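PDB 5MUJ: beta-galactosidase from Bacteroides thetaiotaomicron, which probably acts as a glycoside hydrolase, apparently an arabinofuranosidase, on chain B of the plant pectin rhamnogalacturonan II. Local coordinates for residues W199-Y211 with F222-E234. Numbering follows the deposited sequence.
With 8PK (4-O-[(1R)-1-hydroxyethyl]-2-O-methyl-alpha-L-fucopyranose), chain B.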
loop_
_atom_site.group_PDB
_atom_site.type_symbol
_atom_site.label_atom_id
_atom_site.label_comp_id
_atom_site.label_asym_id
_atom_site.label_seq_id
_atom_site.Cartn_x
_atom_site.Cartn_y
_atom_site.Cartn_z
ATOM N N TRP A 199 -8.825 -18.689 -6.759
ATOM C CA TRP A 199 -8.604 -18.288 -8.153
ATOM C C TRP A 199 -7.981 -16.894 -8.327
ATOM O O TRP A 199 -7.125 -16.704 -9.167
ATOM C CB TRP A 199 -9.906 -18.387 -8.986
ATOM C CG TRP A 199 -11.064 -17.448 -8.582
ATOM C CD1 TRP A 199 -12.087 -17.725 -7.706
ATOM C CD2 TRP A 199 -11.276 -16.072 -9.003
ATOM N NE1 TRP A 199 -12.944 -16.679 -7.631
ATOM C CE2 TRP A 199 -12.462 -15.639 -8.394
ATOM C CE3 TRP A 199 -10.618 -15.218 -9.892
ATOM C CZ2 TRP A 199 -12.963 -14.336 -8.583
ATOM C CZ3 TRP A 199 -11.109 -13.962 -10.082
ATOM C CH2 TRP A 199 -12.284 -13.531 -9.453
ATOM N N TRP A 200 -8.448 -15.960 -7.525
ATOM C CA TRP A 200 -8.069 -14.535 -7.657
ATOM C C TRP A 200 -6.637 -14.182 -7.278
ATOM O O TRP A 200 -6.195 -13.045 -7.530
ATOM C CB TRP A 200 -9.066 -13.738 -6.847
ATOM C CG TRP A 200 -8.861 -13.872 -5.386
ATOM C CD1 TRP A 200 -9.351 -14.832 -4.577
ATOM C CD2 TRP A 200 -8.100 -12.991 -4.534
ATOM N NE1 TRP A 200 -8.937 -14.658 -3.299
ATOM C CE2 TRP A 200 -8.166 -13.520 -3.232
ATOM C CE3 TRP A 200 -7.343 -11.840 -4.757
ATOM C CZ2 TRP A 200 -7.518 -12.918 -2.139
ATOM C CZ3 TRP A 200 -6.710 -11.238 -3.664
ATOM C CH2 TRP A 200 -6.798 -11.778 -2.384
ATOM N N GLU A 201 -5.919 -15.132 -6.685
ATOM C CA GLU A 201 -4.551 -14.921 -6.192
ATOM C C GLU A 201 -3.583 -15.959 -6.772
ATOM O O GLU A 201 -2.510 -16.103 -6.279
ATOM C CB GLU A 201 -4.547 -14.969 -4.655
ATOM C CG GLU A 201 -4.867 -16.357 -4.112
ATOM C CD GLU A 201 -4.882 -16.482 -2.615
ATOM O OE1 GLU A 201 -4.040 -15.833 -1.954
ATOM O OE2 GLU A 201 -5.711 -17.290 -2.106
ATOM N N LYS A 202 -3.970 -16.730 -7.804
ATOM C CA LYS A 202 -3.088 -17.818 -8.335
ATOM C C LYS A 202 -1.828 -17.379 -9.061
ATOM O O LYS A 202 -0.892 -18.142 -9.104
ATOM C CB LYS A 202 -3.824 -18.809 -9.259
ATOM C CG LYS A 202 -4.915 -19.591 -8.597
ATOM C CD LYS A 202 -4.430 -20.639 -7.630
ATOM C CE LYS A 202 -5.621 -21.401 -7.069
ATOM N NZ LYS A 202 -6.087 -22.467 -8.012
ATOM N N LEU A 203 -1.807 -16.149 -9.601
ATOM C CA LEU A 203 -0.672 -15.689 -10.399
ATOM C C LEU A 203 0.492 -15.160 -9.534
ATOM O O LEU A 203 1.657 -15.485 -9.750
ATOM C CB LEU A 203 -1.124 -14.631 -11.411
ATOM C CG LEU A 203 -2.158 -15.170 -12.419
ATOM C CD1 LEU A 203 -2.730 -14.089 -13.342
ATOM C CD2 LEU A 203 -1.566 -16.315 -13.248
ATOM N N THR A 204 0.149 -14.356 -8.542
ATOM C CA THR A 204 1.144 -13.726 -7.661
ATOM C C THR A 204 0.361 -12.937 -6.640
ATOM O O THR A 204 -0.760 -12.513 -6.889
ATOM C CB THR A 204 2.144 -12.832 -8.435
ATOM O OG1 THR A 204 2.952 -12.102 -7.506
ATOM C CG2 THR A 204 1.417 -11.854 -9.357
ATOM N N GLN A 205 0.960 -12.763 -5.480
ATOM C CA GLN A 205 0.427 -11.874 -4.462
ATOM C C GLN A 205 1.158 -10.552 -4.557
ATOM O O GLN A 205 2.268 -10.472 -5.092
ATOM C CB GLN A 205 0.450 -12.546 -3.078
ATOM C CG GLN A 205 -0.544 -13.764 -3.136
ATOM C CD GLN A 205 -0.259 -14.933 -2.228
ATOM O OE1 GLN A 205 -1.143 -15.816 -2.044
ATOM N NE2 GLN A 205 0.951 -15.052 -1.776
ATOM N N TYR A 206 0.476 -9.507 -4.143
ATOM C CA TYR A 206 1.095 -8.185 -4.143
ATOM C C TYR A 206 0.991 -7.555 -2.712
ATOM O O TYR A 206 1.307 -8.252 -1.722
ATOM C CB TYR A 206 0.519 -7.310 -5.222
ATOM C CG TYR A 206 0.792 -7.741 -6.635
ATOM C CD1 TYR A 206 2.030 -7.517 -7.217
ATOM C CD2 TYR A 206 -0.191 -8.355 -7.415
ATOM C CE1 TYR A 206 2.303 -7.843 -8.521
ATOM C CE2 TYR A 206 0.086 -8.723 -8.719
ATOM C CZ TYR A 206 1.316 -8.484 -9.270
ATOM O OH TYR A 206 1.543 -8.817 -10.584
ATOM N N LYS A 207 0.581 -6.282 -2.583
ATOM C CA LYS A 207 0.576 -5.615 -1.239
ATOM C C LYS A 207 -0.401 -6.310 -0.294
ATOM O O LYS A 207 -1.401 -6.893 -0.790
ATOM C CB LYS A 207 0.247 -4.105 -1.345
ATOM C CG LYS A 207 -0.080 -3.455 -0.019
ATOM C CD LYS A 207 0.022 -1.926 0.022
ATOM C CE LYS A 207 -0.341 -1.391 1.402
ATOM N NZ LYS A 207 -0.138 0.092 1.469
ATOM N N SER A 208 -0.071 -6.362 0.997
ATOM C CA SER A 208 -0.924 -6.797 2.090
ATOM C C SER A 208 -0.840 -5.811 3.249
ATOM O O SER A 208 0.149 -5.090 3.376
ATOM C CB SER A 208 -0.446 -8.160 2.615
ATOM O OG SER A 208 0.896 -8.033 3.107
ATOM N N THR A 209 -1.863 -5.772 4.088
ATOM C CA THR A 209 -1.811 -5.011 5.366
ATOM C C THR A 209 -2.674 -5.773 6.337
ATOM O O THR A 209 -3.774 -6.218 5.960
ATOM C CB THR A 209 -2.296 -3.557 5.224
ATOM O OG1 THR A 209 -1.341 -2.824 4.461
ATOM C CG2 THR A 209 -2.438 -2.911 6.564
ATOM N N VAL A 210 -2.156 -6.044 7.518
ATOM C CA VAL A 210 -2.897 -6.750 8.565
ATOM C C VAL A 210 -3.398 -5.766 9.605
ATOM O O VAL A 210 -2.623 -4.934 10.125
ATOM C CB VAL A 210 -2.015 -7.834 9.233
ATOM C CG1 VAL A 210 -2.726 -8.490 10.421
ATOM C CG2 VAL A 210 -1.582 -8.848 8.183
ATOM N N TYR A 211 -4.682 -5.858 9.917
ATOM C CA TYR A 211 -5.357 -5.018 10.913
ATOM C C TYR A 211 -5.689 -5.824 12.168
ATOM O O TYR A 211 -5.983 -7.009 12.061
ATOM C CB TYR A 211 -6.637 -4.439 10.283
ATOM C CG TYR A 211 -6.341 -3.554 9.084
ATOM C CD1 TYR A 211 -5.835 -2.252 9.280
ATOM C CD2 TYR A 211 -6.535 -3.985 7.782
ATOM C CE1 TYR A 211 -5.520 -1.441 8.204
ATOM C CE2 TYR A 211 -6.219 -3.182 6.696
ATOM C CZ TYR A 211 -5.720 -1.899 6.907
ATOM O OH TYR A 211 -5.421 -1.129 5.806
ATOM N N PHE A 222 -7.140 -10.908 13.670
ATOM C CA PHE A 222 -6.214 -10.362 12.658
ATOM C C PHE A 222 -6.801 -10.525 11.267
ATOM O O PHE A 222 -7.101 -11.635 10.831
ATOM C CB PHE A 222 -4.807 -10.977 12.790
ATOM C CG PHE A 222 -4.182 -10.727 14.140
ATOM C CD1 PHE A 222 -3.899 -9.419 14.565
ATOM C CD2 PHE A 222 -3.891 -11.777 14.990
ATOM C CE1 PHE A 222 -3.346 -9.189 15.816
ATOM C CE2 PHE A 222 -3.333 -11.551 16.225
ATOM C CZ PHE A 222 -3.055 -10.266 16.644
ATOM N N VAL A 223 -6.976 -9.393 10.600
ATOM C CA VAL A 223 -7.604 -9.336 9.296
ATOM C C VAL A 223 -6.681 -8.759 8.267
ATOM O O VAL A 223 -6.319 -7.612 8.396
ATOM C CB VAL A 223 -8.904 -8.479 9.343
ATOM C CG1 VAL A 223 -9.545 -8.363 7.962
ATOM C CG2 VAL A 223 -9.897 -9.017 10.377
HETATM N N MSE A 224 -6.314 -9.509 7.266
HETATM C CA MSE A 224 -5.445 -9.089 6.221
HETATM C C MSE A 224 -6.185 -8.713 4.980
HETATM O O MSE A 224 -7.003 -9.463 4.530
HETATM C CB MSE A 224 -4.444 -10.194 5.925
HETATM C CG MSE A 224 -3.588 -9.740 4.801
HETATM SE SE MSE A 224 -2.442 -11.203 4.080
HETATM C CE MSE A 224 -1.439 -11.766 5.675
ATOM N N PHE A 225 -5.930 -7.518 4.439
ATOM C CA PHE A 225 -6.452 -7.052 3.214
ATOM C C PHE A 225 -5.254 -7.092 2.251
ATOM O O PHE A 225 -4.214 -6.617 2.489
ATOM C CB PHE A 225 -7.104 -5.621 3.230
ATOM C CG PHE A 225 -8.529 -5.595 3.665
ATOM C CD1 PHE A 225 -8.848 -5.776 4.962
ATOM C CD2 PHE A 225 -9.580 -5.468 2.753
ATOM C CE1 PHE A 225 -10.124 -5.785 5.371
ATOM C CE2 PHE A 225 -10.898 -5.499 3.189
ATOM C CZ PHE A 225 -11.161 -5.608 4.511
ATOM N N TYR A 226 -5.408 -7.823 1.159
ATOM C CA TYR A 226 -4.322 -7.956 0.178
ATOM C C TYR A 226 -4.820 -8.052 -1.245
ATOM O O TYR A 226 -5.963 -8.466 -1.488
ATOM C CB TYR A 226 -3.384 -9.143 0.484
ATOM C CG TYR A 226 -3.914 -10.565 0.316
ATOM C CD1 TYR A 226 -4.888 -11.077 1.173
ATOM C CD2 TYR A 226 -3.346 -11.402 -0.633
ATOM C CE1 TYR A 226 -5.300 -12.407 1.066
ATOM C CE2 TYR A 226 -3.795 -12.713 -0.783
ATOM C CZ TYR A 226 -4.762 -13.190 0.092
ATOM O OH TYR A 226 -5.209 -14.507 0.029
ATOM N N ASN A 227 -3.998 -7.608 -2.185
ATOM C CA ASN A 227 -4.327 -7.713 -3.604
ATOM C C ASN A 227 -3.398 -8.722 -4.283
ATOM O O ASN A 227 -2.319 -9.047 -3.813
ATOM C CB ASN A 227 -4.428 -6.340 -4.341
ATOM C CG ASN A 227 -3.165 -5.504 -4.250
ATOM O OD1 ASN A 227 -2.860 -4.947 -3.182
ATOM N ND2 ASN A 227 -2.490 -5.317 -5.391
ATOM N N ALA A 228 -3.925 -9.353 -5.331
ATOM C CA ALA A 228 -3.249 -10.460 -5.986
ATOM C C ALA A 228 -3.793 -10.543 -7.396
ATOM O O ALA A 228 -4.822 -9.979 -7.656
ATOM C CB ALA A 228 -3.532 -11.754 -5.232
ATOM N N GLY A 229 -3.058 -11.227 -8.282
ATOM C CA GLY A 229 -3.438 -11.414 -9.675
ATOM C C GLY A 229 -4.034 -12.806 -9.903
ATOM O O GLY A 229 -3.579 -13.758 -9.346
ATOM N N GLY A 230 -5.075 -12.853 -10.710
ATOM C CA GLY A 230 -5.698 -14.108 -11.144
ATOM C C GLY A 230 -6.634 -13.879 -12.288
ATOM O O GLY A 230 -6.806 -12.762 -12.789
ATOM N N ARG A 231 -7.274 -14.980 -12.698
ATOM C CA ARG A 231 -8.168 -14.953 -13.824
ATOM C C ARG A 231 -9.569 -15.291 -13.355
ATOM O O ARG A 231 -9.783 -16.323 -12.689
ATOM C CB ARG A 231 -7.694 -16.013 -14.811
ATOM C CG ARG A 231 -8.138 -15.785 -16.227
ATOM C CD ARG A 231 -7.314 -16.621 -17.190
ATOM N NE ARG A 231 -5.969 -16.066 -17.426
ATOM C CZ ARG A 231 -5.641 -15.203 -18.399
ATOM N NH1 ARG A 231 -6.547 -14.745 -19.272
ATOM N NH2 ARG A 231 -4.381 -14.777 -18.500
ATOM N N HIS A 232 -10.545 -14.578 -13.862
ATOM C CA HIS A 232 -11.909 -14.718 -13.362
ATOM C C HIS A 232 -12.448 -16.048 -13.948
ATOM O O HIS A 232 -12.242 -16.310 -15.125
ATOM C CB HIS A 232 -12.759 -13.485 -13.732
ATOM C CG HIS A 232 -14.148 -13.537 -13.192
ATOM N ND1 HIS A 232 -14.585 -12.796 -12.120
ATOM C CD2 HIS A 232 -15.180 -14.331 -13.535
ATOM C CE1 HIS A 232 -15.852 -13.081 -11.868
ATOM N NE2 HIS A 232 -16.226 -14.046 -12.697
ATOM N N PRO A 233 -13.093 -16.871 -13.102
ATOM C CA PRO A 233 -13.478 -18.227 -13.594
ATOM C C PRO A 233 -14.593 -18.184 -14.614
ATOM O O PRO A 233 -14.755 -19.119 -15.368
ATOM C CB PRO A 233 -13.915 -18.983 -12.338
ATOM C CG PRO A 233 -14.007 -17.989 -11.234
ATOM C CD PRO A 233 -13.359 -16.683 -11.657
ATOM N N GLU A 234 -15.427 -17.172 -14.604
ATOM C CA GLU A 234 -16.460 -17.001 -15.669
ATOM C C GLU A 234 -15.992 -16.362 -16.978
ATOM O O GLU A 234 -16.334 -16.855 -18.037
ATOM C CB GLU A 234 -17.647 -16.244 -15.086
ATOM C CG GLU A 234 -18.859 -16.059 -15.980
ATOM C CD GLU A 234 -19.991 -15.379 -15.248
ATOM O OE1 GLU A 234 -20.554 -14.397 -15.801
ATOM O OE2 GLU A 234 -20.320 -15.820 -14.114
HETATM O O9 8PK B . 3.495 -13.680 -14.303
HETATM C C8 8PK B . 2.861 -13.006 -13.223
HETATM C C10 8PK B . 3.508 -13.388 -11.909
HETATM O O4 8PK B . 2.911 -11.587 -13.434
HETATM C C4 8PK B . 2.376 -11.178 -14.696
HETATM C C5 8PK B . 3.078 -9.912 -15.141
HETATM C C6 8PK B . 4.596 -10.107 -15.224
HETATM O O5 8PK B . 2.765 -8.835 -14.229
HETATM C C3 8PK B . 0.868 -10.959 -14.615
HETATM O O3 8PK B . 0.159 -12.132 -14.202
HETATM C C2 8PK B . 0.597 -9.849 -13.627
HETATM O O2 8PK B . -0.819 -9.630 -13.591
HETATM C C7 8PK B . -1.447 -10.045 -12.369
HETATM C C1 8PK B . 1.361 -8.587 -14.034
HETATM O O HOH W 1 -6.463 -17.463 -11.919
#
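Thr209 and Phe225 exchange two backbone hydrogen bonds, as do Tyr211 and Val223, where Tyr211 N reaches Val223 O over 2.8 Å. This antiparallel ladder slips by one residue between the Gln205–Ala228 and Ser208–Tyr226 pairs: a beta bulge, across which Tyr206 N still bonds to Asn227 O and Asn227 N to Lys207 O. Among polar side chains, the Tyr226 hydroxyl gives its proton to Glu201 OE1 (OH to OE1 2.7 Å), meeting it from above the carboxylate plane; the other oxygen of Glu201 pairs with Arg255. In aromatic packing, Trp200 CH2 rests over one face of the Tyr226 ring, 3.5 Å from Tyr226 CZ, with the rings inclined at 51°. With chi1 at 64°, between backbone N and carbonyl carbon, Trp199 turns its indole under Pro233. Pro233 CD lies 3.5 Å from the centroid of the six-membered ring and 13° off its normal, a CH-pi contact. Replacing Trp199 by an alanine would take away the indole face and is likely to leave Pro233 CD without its CH-pi partner and the His232 ring without its neighbour alongside. At the glycan, Tyr206 OH approaches 8PK C2 at 3.3 Å and Gly229 CA comes within 3.6 Å of 8PK C7, the methyl carbon on O2. The arrangement is a bulged beta hairpin forming the first two strands of one blade of a five-bladed beta-propeller, with Leu203, Thr204, Tyr206 and Gly229 lining the glycan pocket.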